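Local coordinates for protein endonuclease MutS2 (Deinococcus radiodurans, PDB 4OD6) that probably senses collided ribosomes and splits them into subunits, and has endonuclease activity linked to the Smr domain, at residues 19-24 and 55-60; 71-74 and 80-83. All blocks are in the same frame, centred on the assembly; numbering follows the deposited sequence.

Interaction 1 (19-24 and 55-60); sequences LSVEAA and RRTLRD
Val21 and Ala24, in the first turn of helix 21-38, touch Thr57 and Leu58 of helix 53-62. That turn begins at Ser20, the N-cap, whose OG accepts Ala23 N at 3.0 Å (161° at the hydrogen), so the backbone that presents the two touching residues is held from its start. Val21 and Thr57 then meet tip to tip. With CG1 anti to the backbone N (chi1 164°), Val21 straddles the threonine with both methyls: CG1 lies 3.6 Å and CG2 3.7 Å from Thr57 OG1, and CG2 also reaches Thr57 CG2 at 3.9 Å. The contact is van der Waals; the polar need of Thr57 OG1 is met within its own helix, by the carbonyl O of Val53 and that of Leu54. One turn on, Ala24 points its CB at the other helix, 4.0 Å from Leu58 CD2. Leu58 CD2 also lies 3.9 Å from Ala24 C. Val25 and Leu28 of helix 21-38 also touch Leu58, extending this buried apolar patch. Small and branched side chains thus join the two helices on one side of the mixed sheet, as in the two-layer alpha/beta sandwich of the Smr domain.

Interaction 2 (71-74 and 80-83); sequences FHDA and GHGV
The base of the connection between antiparallel strands 68-73 and 83-88 is closed by Ala74, whose backbone N reaches both ends of the turn Gly80-Val83. The main bond of Ala74 N goes to Val83 O, 3.0 Å away and 157° at the hydrogen, with the N tilted from the carbonyl plane. A second, weak branch runs from Ala74 N to Gly80 O at 3.4 Å, where the angle is poor. Gly80 O also takes Val83 N at 3.2 Å, closing a 3-10 turn over His81 and Gly82. The return side is tied by a softer contact, Gly80 CA to Ala74 O at 3.5 Å, made with Gly80 at positive phi. Beside these bonds the methyl of Ala74 packs on Val83, Ala74 CB to Val83 CB 3.9 Å. The strands pair beyond this point through the backbones of His72 and Ile85, making the element a beta hairpin with a long connection on the outer edge of the mixed sheet. Gly82 bonds through its backbone to Gly48, which lies in the HGKG sequence characteristic of Smr domains. On the side toward helix 53-62, Asp73 and His81 approach across the turn with carboxylate and imidazole planes 32° apart. OD1 of Asp73 stands above one ring face, offset toward the rim, and Asp73 OD2 comes within 3.2 Å of His81 NE2, at an angle too poor for a hydrogen bond. Asp73 OD1 instead pairs with Arg55 of helix 53-62, against which His81 also rests. Outside the turn, His72 turns its ring forward, toward the next residue: chi1 of 54° brings His72 ND1 to Asp73 O at 2.8 Å, in a nearly straight bond lying in the ring plane but entering from above the carbonyl plane.

Interactions 1 and 2 lie in series along the chain, with centres about 14 Å apart; helix 53-62 belongs to interaction 1 and packs against interaction 2. Interaction 1 uses the flank of that helix turned to helix 21-38; Arg55 and Arg59 carry other sides of it to strand 68-73 and the turn before strand 83-88, where interaction 2 lies. The closest link is the salt bridge from Arg55 NH2 to Asp73 OD1, at 3.2 Å. Arg55 CD also packs against His81 O, and Arg59 O meets Phe71 CZ. Helix layer and outer sheet edge of this single Smr domain are thereby joined directly.

Interaction 1 (19-24 and 55-60)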
loop_
_atom_site.group_PDB
_atom_site.type_symbol
_atom_site.label_atom_id
_atom_site.label_comp_id
_atom_site.label_asym_id
_atom_site.label_seq_id
_atom_site.Cartn_x
_atom_site.Cartn_y
_atom_site.Cartn_z
ATOM N N LEU A 19 -11.079 1.175 -6.793
ATOM C CA LEU A 19 -11.654 1.833 -5.624
ATOM C C LEU A 19 -11.564 3.359 -5.669
ATOM O O LEU A 19 -10.697 3.923 -6.272
ATOM C CB LEU A 19 -10.996 1.313 -4.346
ATOM C CG LEU A 19 -11.222 -0.150 -4.020
ATOM C CD1 LEU A 19 -10.561 -0.519 -2.706
ATOM C CD2 LEU A 19 -12.685 -0.508 -4.009
ATOM N N SER A 20 -12.489 4.006 -4.969
ATOM C CA SER A 20 -12.388 5.421 -4.718
ATOM C C SER A 20 -11.226 5.694 -3.760
ATOM O O SER A 20 -10.752 4.793 -3.069
ATOM C CB SER A 20 -13.657 5.961 -4.086
ATOM O OG SER A 20 -13.794 5.490 -2.752
ATOM N N VAL A 21 -10.807 6.947 -3.709
ATOM C CA VAL A 21 -9.707 7.338 -2.847
ATOM C C VAL A 21 -10.089 6.995 -1.417
ATOM O O VAL A 21 -9.293 6.439 -0.714
ATOM C CB VAL A 21 -9.353 8.840 -2.993
ATOM C CG1 VAL A 21 -8.479 9.313 -1.828
ATOM C CG2 VAL A 21 -8.667 9.098 -4.322
ATOM N N GLU A 22 -11.296 7.321 -1.003
ATOM C CA GLU A 22 -11.692 7.070 0.367
ATOM C C GLU A 22 -11.753 5.589 0.702
ATOM O O GLU A 22 -11.358 5.152 1.766
ATOM C CB GLU A 22 -13.030 7.750 0.688
ATOM C CG GLU A 22 -12.923 9.257 0.829
ATOM C CD GLU A 22 -13.976 9.863 1.706
ATOM O OE1 GLU A 22 -13.617 10.660 2.579
ATOM O OE2 GLU A 22 -15.124 9.491 1.521
ATOM N N ALA A 23 -12.306 4.820 -0.208
ATOM C CA ALA A 23 -12.380 3.383 -0.018
ATOM C C ALA A 23 -10.992 2.747 0.004
ATOM O O ALA A 23 -10.733 1.876 0.787
ATOM C CB ALA A 23 -13.257 2.741 -1.098
ATOM N N ALA A 24 -10.131 3.177 -0.877
ATOM C CA ALA A 24 -8.783 2.643 -0.935
ATOM C C ALA A 24 -8.002 2.957 0.353
ATOM O O ALA A 24 -7.285 2.112 0.890
ATOM C CB ALA A 24 -8.057 3.147 -2.183
ATOM N N ARG A 55 -2.223 6.306 -6.375
ATOM C CA ARG A 55 -0.859 6.243 -5.870
ATOM C C ARG A 55 -0.566 7.480 -5.008
ATOM O O ARG A 55 -0.051 7.389 -3.930
ATOM C CB ARG A 55 0.130 6.206 -7.045
ATOM C CG ARG A 55 1.604 6.342 -6.683
ATOM C CD ARG A 55 2.431 6.331 -7.957
ATOM N NE ARG A 55 3.844 6.406 -7.677
ATOM C CZ ARG A 55 4.471 7.540 -7.470
ATOM N NH1 ARG A 55 3.823 8.683 -7.541
ATOM N NH2 ARG A 55 5.744 7.505 -7.189
ATOM N N ARG A 56 -0.890 8.662 -5.520
ATOM C CA ARG A 56 -0.556 9.911 -4.820
ATOM C C ARG A 56 -1.317 10.018 -3.527
ATOM O O ARG A 56 -0.774 10.417 -2.550
ATOM C CB ARG A 56 -0.815 11.114 -5.703
ATOM C CG ARG A 56 0.238 11.290 -6.773
ATOM C CD ARG A 56 0.044 12.581 -7.531
ATOM N NE ARG A 56 -1.253 12.630 -8.170
ATOM C CZ ARG A 56 -1.465 12.211 -9.413
ATOM N NH1 ARG A 56 -0.484 11.704 -10.103
ATOM N NH2 ARG A 56 -2.671 12.257 -9.917
ATOM N N THR A 57 -2.591 9.718 -3.546
ATOM C CA THR A 57 -3.387 9.818 -2.320
ATOM C C THR A 57 -2.994 8.776 -1.240
ATOM O O THR A 57 -2.928 9.059 -0.065
ATOM C CB THR A 57 -4.895 9.754 -2.577
ATOM O OG1 THR A 57 -5.221 8.522 -3.196
ATOM C CG2 THR A 57 -5.328 10.856 -3.464
ATOM N N LEU A 58 -2.782 7.547 -1.673
ATOM C CA LEU A 58 -2.357 6.480 -0.758
ATOM C C LEU A 58 -0.898 6.910 -0.269
ATOM O O LEU A 58 -0.657 6.729 0.900
ATOM C CB LEU A 58 -2.273 5.130 -1.429
ATOM C CG LEU A 58 -3.670 4.679 -1.850
ATOM C CD1 LEU A 58 -3.603 3.438 -2.745
ATOM C CD2 LEU A 58 -4.554 4.426 -0.654
ATOM N N ARG A 59 0.098 7.432 -1.035
ATOM C CA ARG A 59 1.393 7.818 -0.520
ATOM C C ARG A 59 1.224 8.921 0.479
ATOM O O ARG A 59 1.896 9.034 1.465
ATOM C CB ARG A 59 2.304 8.231 -1.647
ATOM C CG ARG A 59 2.768 7.075 -2.527
ATOM C CD ARG A 59 3.493 7.564 -3.750
ATOM N NE ARG A 59 4.571 8.457 -3.391
ATOM C CZ ARG A 59 5.791 8.060 -3.103
ATOM N NH1 ARG A 59 6.095 6.772 -3.135
ATOM N NH2 ARG A 59 6.693 8.960 -2.754
ATOM N N ASP A 60 0.285 9.812 0.170
ATOM C CA ASP A 60 0.023 10.936 1.070
ATOM C C ASP A 60 -0.485 10.455 2.426
ATOM O O ASP A 60 -0.073 10.961 3.470
ATOM C CB ASP A 60 -0.997 11.890 0.445
ATOM C CG ASP A 60 -1.391 13.018 1.380
ATOM O OD1 ASP A 60 -0.608 13.978 1.513
ATOM O OD2 ASP A 60 -2.483 12.944 1.980
#

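Interaction 2 (71-74 and 80-83)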
loop_
_atom_site.group_PDB
_atom_site.type_symbol
_atom_site.label_atom_id
_atom_site.label_comp_id
_atom_site.label_asym_id
_atom_site.label_seq_id
_atom_site.Cartn_x
_atom_site.Cartn_y
_atom_site.Cartn_z
ATOM N N PHE A 71 7.832 3.376 3.025
ATOM C CA PHE A 71 7.156 2.937 1.805
ATOM C C PHE A 71 7.890 3.456 0.576
ATOM O O PHE A 71 8.610 4.450 0.645
ATOM C CB PHE A 71 5.703 3.410 1.827
ATOM C CG PHE A 71 5.536 4.891 1.859
ATOM C CD1 PHE A 71 5.500 5.581 3.054
ATOM C CD2 PHE A 71 5.399 5.596 0.703
ATOM C CE1 PHE A 71 5.360 6.948 3.071
ATOM C CE2 PHE A 71 5.244 6.948 0.738
ATOM C CZ PHE A 71 5.206 7.607 1.909
ATOM N N HIS A 72 7.736 2.757 -0.540
ATOM C CA HIS A 72 8.368 3.112 -1.795
ATOM C C HIS A 72 7.736 2.348 -2.946
ATOM O O HIS A 72 7.025 1.404 -2.750
ATOM C CB HIS A 72 9.866 2.831 -1.756
ATOM C CG HIS A 72 10.207 1.442 -1.367
ATOM N ND1 HIS A 72 10.148 0.372 -2.233
ATOM C CD2 HIS A 72 10.584 0.938 -0.176
ATOM C CE1 HIS A 72 10.495 -0.721 -1.590
ATOM N NE2 HIS A 72 10.765 -0.405 -0.340
ATOM N N ASP A 73 8.060 2.771 -4.152
ATOM C CA ASP A 73 7.624 2.101 -5.368
ATOM C C ASP A 73 8.194 0.717 -5.400
ATOM O O ASP A 73 9.250 0.458 -4.907
ATOM C CB ASP A 73 8.178 2.809 -6.607
ATOM C CG ASP A 73 7.682 4.196 -6.769
ATOM O OD1 ASP A 73 6.577 4.472 -6.453
ATOM O OD2 ASP A 73 8.428 5.046 -7.296
ATOM N N ALA A 74 7.462 -0.182 -6.016
ATOM C CA ALA A 74 7.997 -1.466 -6.339
ATOM C C ALA A 74 9.070 -1.323 -7.410
ATOM O O ALA A 74 9.104 -0.379 -8.106
ATOM C CB ALA A 74 6.910 -2.404 -6.818
ATOM N N GLY A 80 6.314 -1.708 -10.554
ATOM C CA GLY A 80 6.739 -0.338 -10.630
ATOM C C GLY A 80 5.856 0.602 -9.840
ATOM O O GLY A 80 5.493 0.321 -8.712
ATOM N N HIS A 81 5.500 1.691 -10.492
ATOM C CA HIS A 81 4.738 2.782 -9.928
ATOM C C HIS A 81 3.305 2.378 -9.664
ATOM O O HIS A 81 2.628 3.110 -9.065
ATOM C CB HIS A 81 4.747 4.036 -10.849
ATOM C CG HIS A 81 5.970 4.873 -10.702
ATOM N ND1 HIS A 81 5.963 6.237 -10.851
ATOM C CD2 HIS A 81 7.244 4.535 -10.420
ATOM C CE1 HIS A 81 7.177 6.710 -10.649
ATOM N NE2 HIS A 81 7.975 5.698 -10.391
ATOM N N GLY A 82 2.849 1.254 -10.174
ATOM C CA GLY A 82 1.504 0.794 -9.924
ATOM C C GLY A 82 1.356 -0.007 -8.629
ATOM O O GLY A 82 0.298 -0.397 -8.273
ATOM N N VAL A 83 2.479 -0.230 -7.977
ATOM C CA VAL A 83 2.495 -0.936 -6.708
ATOM C C VAL A 83 3.341 -0.154 -5.711
ATOM O O VAL A 83 4.454 0.274 -5.991
ATOM C CB VAL A 83 3.060 -2.351 -6.872
ATOM C CG1 VAL A 83 3.102 -3.083 -5.534
ATOM C CG2 VAL A 83 2.291 -3.129 -7.938
#